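Local coordinates for peptide-binding protein (Photobacterium damsela subsp. piscicida, PDB 6SQX), which probably cleaves peptide bonds of bacterial peptidoglycan as a secreted NlpC/P60 cysteine endopeptidase that also carries an SH3b1-type domain, at residues A[38-41]-A[42-45]; A[376-379]-A[380-383]; A[46-49]-A[50-54]; A[298-301]-A[302-305]. All coordinates share one frame; numbering follows the deposited sequence.

Interaction 1 of 4, residues A[38-41]-A[42-45]. With EDO (1,2-ethanediol), chain G.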
# COMPACT_ATOMS: atom_id res chain seq x y z
N ILE A 38 1.92 22.60 -9.49
CA ILE A 38 0.71 22.67 -10.31
C ILE A 38 0.59 24.09 -10.86
O ILE A 38 0.61 25.06 -10.09
CB ILE A 38 -0.54 22.27 -9.53
CG1 ILE A 38 -0.41 20.81 -9.07
CG2 ILE A 38 -1.80 22.51 -10.38
CD1 ILE A 38 -1.43 20.38 -8.06
N SER A 39 0.49 24.21 -12.19
CA SER A 39 0.38 25.53 -12.78
C SER A 39 -0.96 26.15 -12.42
O SER A 39 -1.94 25.45 -12.13
CB SER A 39 0.52 25.45 -14.30
OG SER A 39 -0.49 24.63 -14.83
N HIS A 40 -1.01 27.48 -12.43
CA HIS A 40 -2.24 28.15 -12.02
C HIS A 40 -3.40 27.80 -12.95
O HIS A 40 -4.51 27.53 -12.49
CB HIS A 40 -2.06 29.66 -11.89
CG HIS A 40 -3.11 30.31 -11.04
ND1 HIS A 40 -4.12 31.08 -11.57
CD2 HIS A 40 -3.33 30.25 -9.70
CE1 HIS A 40 -4.91 31.49 -10.59
NE2 HIS A 40 -4.46 31.00 -9.45
N LYS A 41 -3.13 27.71 -14.25
CA LYS A 41 -4.19 27.39 -15.20
C LYS A 41 -4.71 25.97 -15.03
O LYS A 41 -5.84 25.70 -15.45
CB LYS A 41 -3.71 27.62 -16.63
CG LYS A 41 -2.66 26.64 -17.11
CD LYS A 41 -2.30 26.91 -18.57
CE LYS A 41 -1.35 25.84 -19.11
NZ LYS A 41 -1.98 24.49 -19.13
N ASP A 42 -3.94 25.06 -14.42
CA ASP A 42 -4.42 23.71 -14.20
C ASP A 42 -5.18 23.57 -12.89
O ASP A 42 -5.83 22.54 -12.69
CB ASP A 42 -3.26 22.71 -14.20
CG ASP A 42 -2.67 22.48 -15.57
OD1 ASP A 42 -3.38 22.73 -16.57
OD2 ASP A 42 -1.50 22.04 -15.65
N LEU A 43 -5.10 24.56 -12.00
CA LEU A 43 -5.71 24.43 -10.68
C LEU A 43 -7.13 23.89 -10.76
O LEU A 43 -7.49 22.93 -10.06
CB LEU A 43 -5.74 25.79 -10.00
CG LEU A 43 -4.65 26.15 -9.01
CD1 LEU A 43 -5.10 27.37 -8.28
CD2 LEU A 43 -4.36 24.99 -8.05
N ASP A 44 -7.94 24.48 -11.64
CA ASP A 44 -9.35 24.18 -11.75
C ASP A 44 -9.66 23.00 -12.66
O ASP A 44 -10.84 22.73 -12.90
CB ASP A 44 -10.10 25.41 -12.25
CG ASP A 44 -9.97 26.59 -11.32
OD1 ASP A 44 -10.31 26.44 -10.12
OD2 ASP A 44 -9.50 27.66 -11.77
N LYS A 45 -8.65 22.29 -13.17
CA LYS A 45 -8.90 21.21 -14.11
C LYS A 45 -8.90 19.84 -13.42
O LYS A 45 -8.38 19.67 -12.31
CB LYS A 45 -7.85 21.19 -15.22
CG LYS A 45 -7.85 22.43 -16.14
CD LYS A 45 -6.72 22.30 -17.14
CE LYS A 45 -6.49 23.57 -17.94
NZ LYS A 45 -5.17 23.52 -18.61
C1 EDO G . 0.60 19.24 -14.25
O1 EDO G . 1.96 19.43 -14.60
C2 EDO G . 0.15 20.30 -13.25
O2 EDO G . 0.23 21.63 -13.81
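Lys41 and Asp42 run side by side and point the same way, while the extended chain of Lys45 crosses Lys41 at a slant, and both ammonium groups converge on one carboxylate oxygen. Lys45 NZ holds Asp42 OD1 at 2.8 Å, nearly in line with its C-O bond. Lys41 NZ, swung round by a bend at its last torsion (chi4 63°), adds only a weak salt bridge of 3.4 Å to that same Asp42 OD1. The three residues thus form a small salt-bridge network gathered round this oxygen. The other oxygen, Asp42 OD2, accepts from O2 of an ethanediol at 2.6 Å, a molecule probably picked up from the crystallisation liquor. This O2 also takes an almost straight bond from Ser39 N, 3.1 Å long, so the small alcohol bridges the two residues. Ser39 OG lies 2.9 Å from Asp42 OD2. Elsewhere in the loop the His40 ring and Leu43 meet obliquely, CD2 of His40 lying 3.7 Å from CD1 of Leu43. Leu43 N donates to His40 O, and Asp42 N to Ser39 O; a type I turn from Asp42 to Lys45 follows. This surface loop runs between strand 23-25 and helix 50-64 and leans on helix 298-308, with Ile38 against Tyr298 and Ala302, Leu43 on Lys299, and Lys45 bonded through its backbone to Tyr298.

Interaction 2 of 4, residues A[376-379]-A[380-383]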
# COMPACT_ATOMS: atom_id res chain seq x y z
N GLN A 376 4.80 9.57 -24.08
CA GLN A 376 4.43 10.78 -23.35
C GLN A 376 4.11 10.41 -21.91
O GLN A 376 3.18 9.62 -21.67
CB GLN A 376 3.22 11.45 -24.01
CG GLN A 376 2.63 12.61 -23.21
CD GLN A 376 3.46 13.89 -23.28
OE1 GLN A 376 4.57 13.95 -22.73
NE2 GLN A 376 2.93 14.91 -23.94
N LEU A 377 4.88 10.94 -20.96
CA LEU A 377 4.63 10.74 -19.54
C LEU A 377 3.64 11.78 -19.04
O LEU A 377 3.61 12.92 -19.52
CB LEU A 377 5.94 10.86 -18.76
CG LEU A 377 7.03 9.85 -19.12
CD1 LEU A 377 8.15 9.88 -18.11
CD2 LEU A 377 6.46 8.43 -19.23
N ILE A 378 2.81 11.39 -18.07
CA ILE A 378 1.75 12.27 -17.59
C ILE A 378 1.94 12.52 -16.10
O ILE A 378 1.81 11.58 -15.30
CB ILE A 378 0.36 11.65 -17.83
CG1 ILE A 378 0.16 11.36 -19.32
CG2 ILE A 378 -0.72 12.57 -17.26
CD1 ILE A 378 -1.27 10.93 -19.69
N PRO A 379 2.25 13.75 -15.69
CA PRO A 379 2.36 14.04 -14.25
C PRO A 379 1.08 13.65 -13.53
O PRO A 379 -0.03 13.88 -14.03
CB PRO A 379 2.57 15.57 -14.21
CG PRO A 379 3.26 15.87 -15.54
CD PRO A 379 2.60 14.91 -16.53
N PHE A 380 1.26 13.03 -12.37
CA PHE A 380 0.20 12.55 -11.49
C PHE A 380 -0.46 11.28 -11.99
O PHE A 380 -1.34 10.75 -11.28
CB PHE A 380 -0.87 13.61 -11.16
CG PHE A 380 -0.32 14.83 -10.46
CD1 PHE A 380 -0.22 14.89 -9.07
CD2 PHE A 380 0.10 15.92 -11.19
CE1 PHE A 380 0.31 16.01 -8.43
CE2 PHE A 380 0.63 17.05 -10.56
CZ PHE A 380 0.72 17.10 -9.18
N MET A 381 -0.04 10.74 -13.15
CA MET A 381 -0.67 9.55 -13.72
C MET A 381 0.35 8.55 -14.23
O MET A 381 -0.01 7.68 -15.04
CB MET A 381 -1.66 9.95 -14.83
CG MET A 381 -2.94 10.56 -14.28
SD MET A 381 -3.95 9.34 -13.38
CE MET A 381 -4.82 10.44 -12.28
N THR A 382 1.61 8.65 -13.82
CA THR A 382 2.66 7.73 -14.27
C THR A 382 3.42 7.26 -13.06
O THR A 382 3.82 8.07 -12.23
CB THR A 382 3.64 8.47 -15.18
OG1 THR A 382 2.91 9.11 -16.24
CG2 THR A 382 4.66 7.49 -15.79
N LEU A 383 3.64 5.96 -12.94
CA LEU A 383 4.44 5.40 -11.88
C LEU A 383 5.87 5.23 -12.39
O LEU A 383 6.08 4.73 -13.51
CB LEU A 383 3.90 4.02 -11.48
CG LEU A 383 2.41 3.92 -11.15
CD1 LEU A 383 2.03 2.53 -10.68
CD2 LEU A 383 2.04 4.96 -10.06
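A type II beta turn from Ile378 to Met381 reverses the chain here, closed by Met381 N donating to Ile378 O at 3.0 Å, with Pro379 and Phe380 at its corners and Phe380 at a positive phi of 76°. The same carbonyl oxygen has a second donor: Thr382 OG1 binds Ile378 O at 2.9 Å. The two donors reach that oxygen from opposite faces of the carbonyl plane, each well out of it, and together they pin the Ile378 peptide group against the start of the strand. Thr382 puts its hydroxyl beside its own backbone N (chi1 -53°), which turns OG1 back to the turn and sends the methyl CG2 in another direction, to meet CD2 of Leu377 at 4.0 Å. Those two side chains cross at roughly a right angle. Ile378 uses its CG2 branch against CB of Met381, 3.7 Å away, the pair meeting at a slant; the rest of Met381 bends away at chi2. At the corner itself, CB of Pro379 lies 3.9 Å from CD2 of Phe380, and the Pro379 carbonyl carbon lies obliquely to the Phe380 ring. The turn falls within the NlpC/P60 family region. Strand 382-387 starts at Thr382 between strands 467-472 and 395-405, with Thr382 touching Thr470 and Leu472 of the one and Tyr399 of the other, while Phe380 reaches Ile305 and Met381 reaches Phe301 of helix 298-308.

Interaction 3 of 4, residues A[46-49]-A[50-54]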
# COMPACT_ATOMS: atom_id res chain seq x y z
N ASN A 46 -9.49 18.87 -14.11
CA ASN A 46 -9.36 17.47 -13.73
C ASN A 46 -8.19 16.84 -14.47
O ASN A 46 -7.90 17.17 -15.63
CB ASN A 46 -10.65 16.70 -14.04
CG ASN A 46 -11.79 17.12 -13.14
OD1 ASN A 46 -11.59 17.51 -12.00
ND2 ASN A 46 -13.01 17.05 -13.67
N ILE A 47 -7.53 15.90 -13.80
CA ILE A 47 -6.33 15.28 -14.36
C ILE A 47 -6.68 14.34 -15.51
O ILE A 47 -5.93 14.22 -16.49
CB ILE A 47 -5.51 14.57 -13.26
CG1 ILE A 47 -5.23 15.55 -12.13
CG2 ILE A 47 -4.23 13.98 -13.81
CD1 ILE A 47 -4.35 15.01 -11.03
N ILE A 48 -7.80 13.63 -15.41
CA ILE A 48 -8.28 12.82 -16.52
C ILE A 48 -9.75 13.13 -16.74
O ILE A 48 -10.44 13.61 -15.84
CB ILE A 48 -8.03 11.30 -16.36
CG1 ILE A 48 -8.81 10.74 -15.17
CG2 ILE A 48 -6.52 10.99 -16.24
CD1 ILE A 48 -8.08 10.87 -13.85
N ASP A 49 -10.22 12.83 -17.94
CA ASP A 49 -11.55 13.24 -18.36
C ASP A 49 -12.63 12.29 -17.83
O ASP A 49 -12.35 11.26 -17.20
CB ASP A 49 -11.61 13.44 -19.87
CG ASP A 49 -11.34 12.17 -20.66
OD1 ASP A 49 -11.48 11.04 -20.14
OD2 ASP A 49 -10.98 12.29 -21.85
N LYS A 50 -13.89 12.65 -18.11
CA LYS A 50 -15.02 11.92 -17.56
C LYS A 50 -15.06 10.49 -18.05
O LYS A 50 -15.33 9.56 -17.27
CB LYS A 50 -16.33 12.63 -17.92
CG LYS A 50 -16.50 14.01 -17.32
CD LYS A 50 -16.72 13.95 -15.82
CE LYS A 50 -16.94 15.36 -15.24
NZ LYS A 50 -17.11 15.35 -13.74
N TYR A 51 -14.78 10.28 -19.34
CA TYR A 51 -14.78 8.93 -19.89
C TYR A 51 -13.74 8.06 -19.20
O TYR A 51 -14.01 6.92 -18.82
CB TYR A 51 -14.51 8.97 -21.39
CG TYR A 51 -14.34 7.60 -21.99
CD1 TYR A 51 -15.44 6.83 -22.33
CD2 TYR A 51 -13.07 7.08 -22.22
CE1 TYR A 51 -15.29 5.57 -22.88
CE2 TYR A 51 -12.91 5.81 -22.77
CZ TYR A 51 -14.03 5.06 -23.10
OH TYR A 51 -13.90 3.80 -23.64
N THR A 52 -12.54 8.61 -19.02
CA THR A 52 -11.45 7.81 -18.49
C THR A 52 -11.69 7.47 -17.03
O THR A 52 -11.45 6.33 -16.60
CB THR A 52 -10.13 8.57 -18.67
OG1 THR A 52 -9.91 8.78 -20.08
CG2 THR A 52 -8.98 7.78 -18.08
N ILE A 53 -12.14 8.45 -16.23
CA ILE A 53 -12.36 8.15 -14.81
C ILE A 53 -13.51 7.15 -14.64
O ILE A 53 -13.47 6.32 -13.72
CB ILE A 53 -12.51 9.44 -13.96
CG1 ILE A 53 -12.39 9.13 -12.44
CG2 ILE A 53 -13.84 10.12 -14.21
CD1 ILE A 53 -11.07 8.52 -12.02
N ARG A 54 -14.53 7.21 -15.51
CA ARG A 54 -15.60 6.22 -15.44
C ARG A 54 -15.05 4.81 -15.67
O ARG A 54 -15.39 3.88 -14.94
CB ARG A 54 -16.69 6.55 -16.46
CG ARG A 54 -17.75 5.48 -16.53
CD ARG A 54 -18.72 5.71 -17.69
NE ARG A 54 -19.49 4.50 -18.00
CZ ARG A 54 -20.54 4.46 -18.83
NH1 ARG A 54 -21.17 3.31 -19.04
NH2 ARG A 54 -20.95 5.57 -19.44
O HOH W 1 -15.78 17.51 -12.00
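The Asp49 carboxylate is the flat group that carries this contact, and Thr52 takes hold of its oxygen OD1 twice. The backbone nitrogen, Thr52 N, lies 2.9 Å from Asp49 OD1 and approaches it nearly in line with the carboxylate bond. The hydroxyl, Thr52 OG1, comes to Asp49 OD1 from the syn side at 2.8 Å, lying 33° out of the carboxylate plane. Two donors from one residue should therefore fix how the carboxylate is rotated. Asp49 carries CG between its backbone N and carbonyl carbon (chi1 63°), a torsion that folds the acid back over the first helical turn. CB of Tyr51 sits 3.9 Å from OD1 of Asp49. The second flat group, the amide of Asn46, offers ND2 to a water that also accepts from Lys50 NZ, so these two side chains are joined through solvent. The apolar part of the contact is Ile48, which sets its CB 4.0 Å from CG2 of Thr52 and its CG1 4.1 Å from CB of Ile53, crossing each side chain at about a right angle. Ile53 N gives Asp49 O a straight bond of 3.0 Å, the first backbone link into the helix. Ile47 and Ile48 also rest on Met381. An aspartate N-cap, its side chain accepting from the backbone N three residues on, is a classic way to begin a helix, here helix 50-64, and its negative charge probably suits the N-terminal end of the helix dipole.

Interaction 4 of 4, residues A[298-301]-A[302-305]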
# COMPACT_ATOMS: atom_id res chain seq x y z
N TYR A 298 -6.88 18.38 -10.11
CA TYR A 298 -5.54 18.70 -9.59
C TYR A 298 -5.61 19.18 -8.14
O TYR A 298 -4.79 18.78 -7.31
CB TYR A 298 -4.82 19.75 -10.45
CG TYR A 298 -4.30 19.18 -11.76
CD1 TYR A 298 -3.11 18.46 -11.80
CD2 TYR A 298 -5.00 19.35 -12.95
CE1 TYR A 298 -2.64 17.90 -13.01
CE2 TYR A 298 -4.55 18.82 -14.15
CZ TYR A 298 -3.37 18.10 -14.18
OH TYR A 298 -2.93 17.57 -15.38
N LYS A 299 -6.60 20.03 -7.81
CA LYS A 299 -6.72 20.51 -6.42
C LYS A 299 -6.87 19.35 -5.44
O LYS A 299 -6.21 19.32 -4.39
CB LYS A 299 -7.91 21.47 -6.27
CG LYS A 299 -7.64 22.89 -6.64
CD LYS A 299 -8.93 23.69 -6.53
CE LYS A 299 -8.63 25.19 -6.55
NZ LYS A 299 -9.83 26.04 -6.78
N ASN A 300 -7.79 18.40 -5.73
CA ASN A 300 -8.01 17.31 -4.79
C ASN A 300 -6.79 16.39 -4.68
O ASN A 300 -6.47 15.91 -3.57
CB ASN A 300 -9.25 16.51 -5.16
CG ASN A 300 -10.54 17.24 -4.79
OD1 ASN A 300 -10.52 18.14 -3.92
ND2 ASN A 300 -11.68 16.84 -5.39
N PHE A 301 -6.12 16.10 -5.80
CA PHE A 301 -4.90 15.30 -5.70
C PHE A 301 -3.87 16.00 -4.81
O PHE A 301 -3.22 15.35 -3.98
CB PHE A 301 -4.31 15.05 -7.10
CG PHE A 301 -4.69 13.71 -7.67
CD1 PHE A 301 -5.94 13.52 -8.26
CD2 PHE A 301 -3.80 12.63 -7.63
CE1 PHE A 301 -6.31 12.28 -8.77
CE2 PHE A 301 -4.16 11.39 -8.16
CZ PHE A 301 -5.42 11.23 -8.72
N ALA A 302 -3.73 17.33 -4.98
CA ALA A 302 -2.79 18.11 -4.18
C ALA A 302 -3.14 18.06 -2.69
O ALA A 302 -2.25 17.87 -1.85
CB ALA A 302 -2.72 19.55 -4.68
N HIS A 303 -4.43 18.25 -2.36
CA HIS A 303 -4.79 18.18 -0.95
C HIS A 303 -4.48 16.81 -0.36
O HIS A 303 -3.97 16.70 0.76
CB HIS A 303 -6.28 18.44 -0.75
CG HIS A 303 -6.75 19.82 -1.12
ND1 HIS A 303 -6.11 20.97 -0.71
CD2 HIS A 303 -7.84 20.21 -1.81
CE1 HIS A 303 -6.78 22.02 -1.16
NE2 HIS A 303 -7.85 21.59 -1.83
N GLN A 304 -4.79 15.75 -1.11
CA GLN A 304 -4.57 14.41 -0.57
C GLN A 304 -3.09 14.11 -0.45
O GLN A 304 -2.64 13.57 0.57
CB GLN A 304 -5.27 13.39 -1.45
CG GLN A 304 -6.77 13.53 -1.36
CD GLN A 304 -7.26 13.29 0.05
OE1 GLN A 304 -7.03 12.22 0.63
NE2 GLN A 304 -7.90 14.32 0.65
N ILE A 305 -2.30 14.46 -1.48
CA ILE A 305 -0.84 14.33 -1.38
C ILE A 305 -0.32 15.05 -0.15
O ILE A 305 0.45 14.49 0.65
CB ILE A 305 -0.17 14.83 -2.67
CG1 ILE A 305 -0.33 13.78 -3.77
CG2 ILE A 305 1.30 15.17 -2.43
CD1 ILE A 305 0.03 14.30 -5.14
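Four successive backbone bonds, each from a residue to the carbonyl four positions earlier, make this stretch a regular alpha helix, the opening turns of helix 298-308. The shortest joins Ile305 N to Phe301 O at 2.8 Å and is nearly straight at 170°. Ala302 N to Tyr298 O and His303 N to Lys299 O follow at 2.9 Å each, then Gln304 N to Asn300 O at 3.0 Å. Polar side chains turn to partners beyond these turns: Asn300 ND2 donates to Thr295 O, and Gln304 NE2 makes a weak bond to Thr235 O. The buried side faces other parts of the fold: the Phe301 ring stacks with that of Phe335, while Gln304 and Ile305 touch Leu331 of helix 326-334. Ile305 bends CG1 back beside its own backbone N (chi1 -77°), which sets that carbon 3.3 Å from Phe301 O. CG of Gln304 stands equally near Asn300 O, so aliphatic carbons line both carbonyl oxygens. On the exposed flank the His303 ring meets Phe35 edge-to-face. That ring also lies across the carbonyl group of the previous turn, one face over Lys299 O, which is 3.2 Å from CD2 of His303. The amide of Asn300, its plane turned 46° from that of the imidazole, places OD1 at the ring's edge and in its plane, 4.0 Å from CD2 of His303.

Along the chain the order is interaction 1, 3, 4, then 2, and interactions 1 and 3 are consecutive pieces of the segment that leads from strand 23-25 into helix 50-64. All four sit on the same side of the chain's centre, their own centres about 11 to 16 Å apart. Helix 298-308 of interaction 4 is the common support: interaction 1 leans on its first turns, and Ile47 of interaction 3 packs on Tyr298 and Phe301. The turn of interaction 2 completes the cluster, Phe380 meeting Ile38 of interaction 1 and its neighbours touching both the loop and the helix. The N-terminal segment is thereby fastened to the NlpC/P60 domain, which probably houses the peptidase activity.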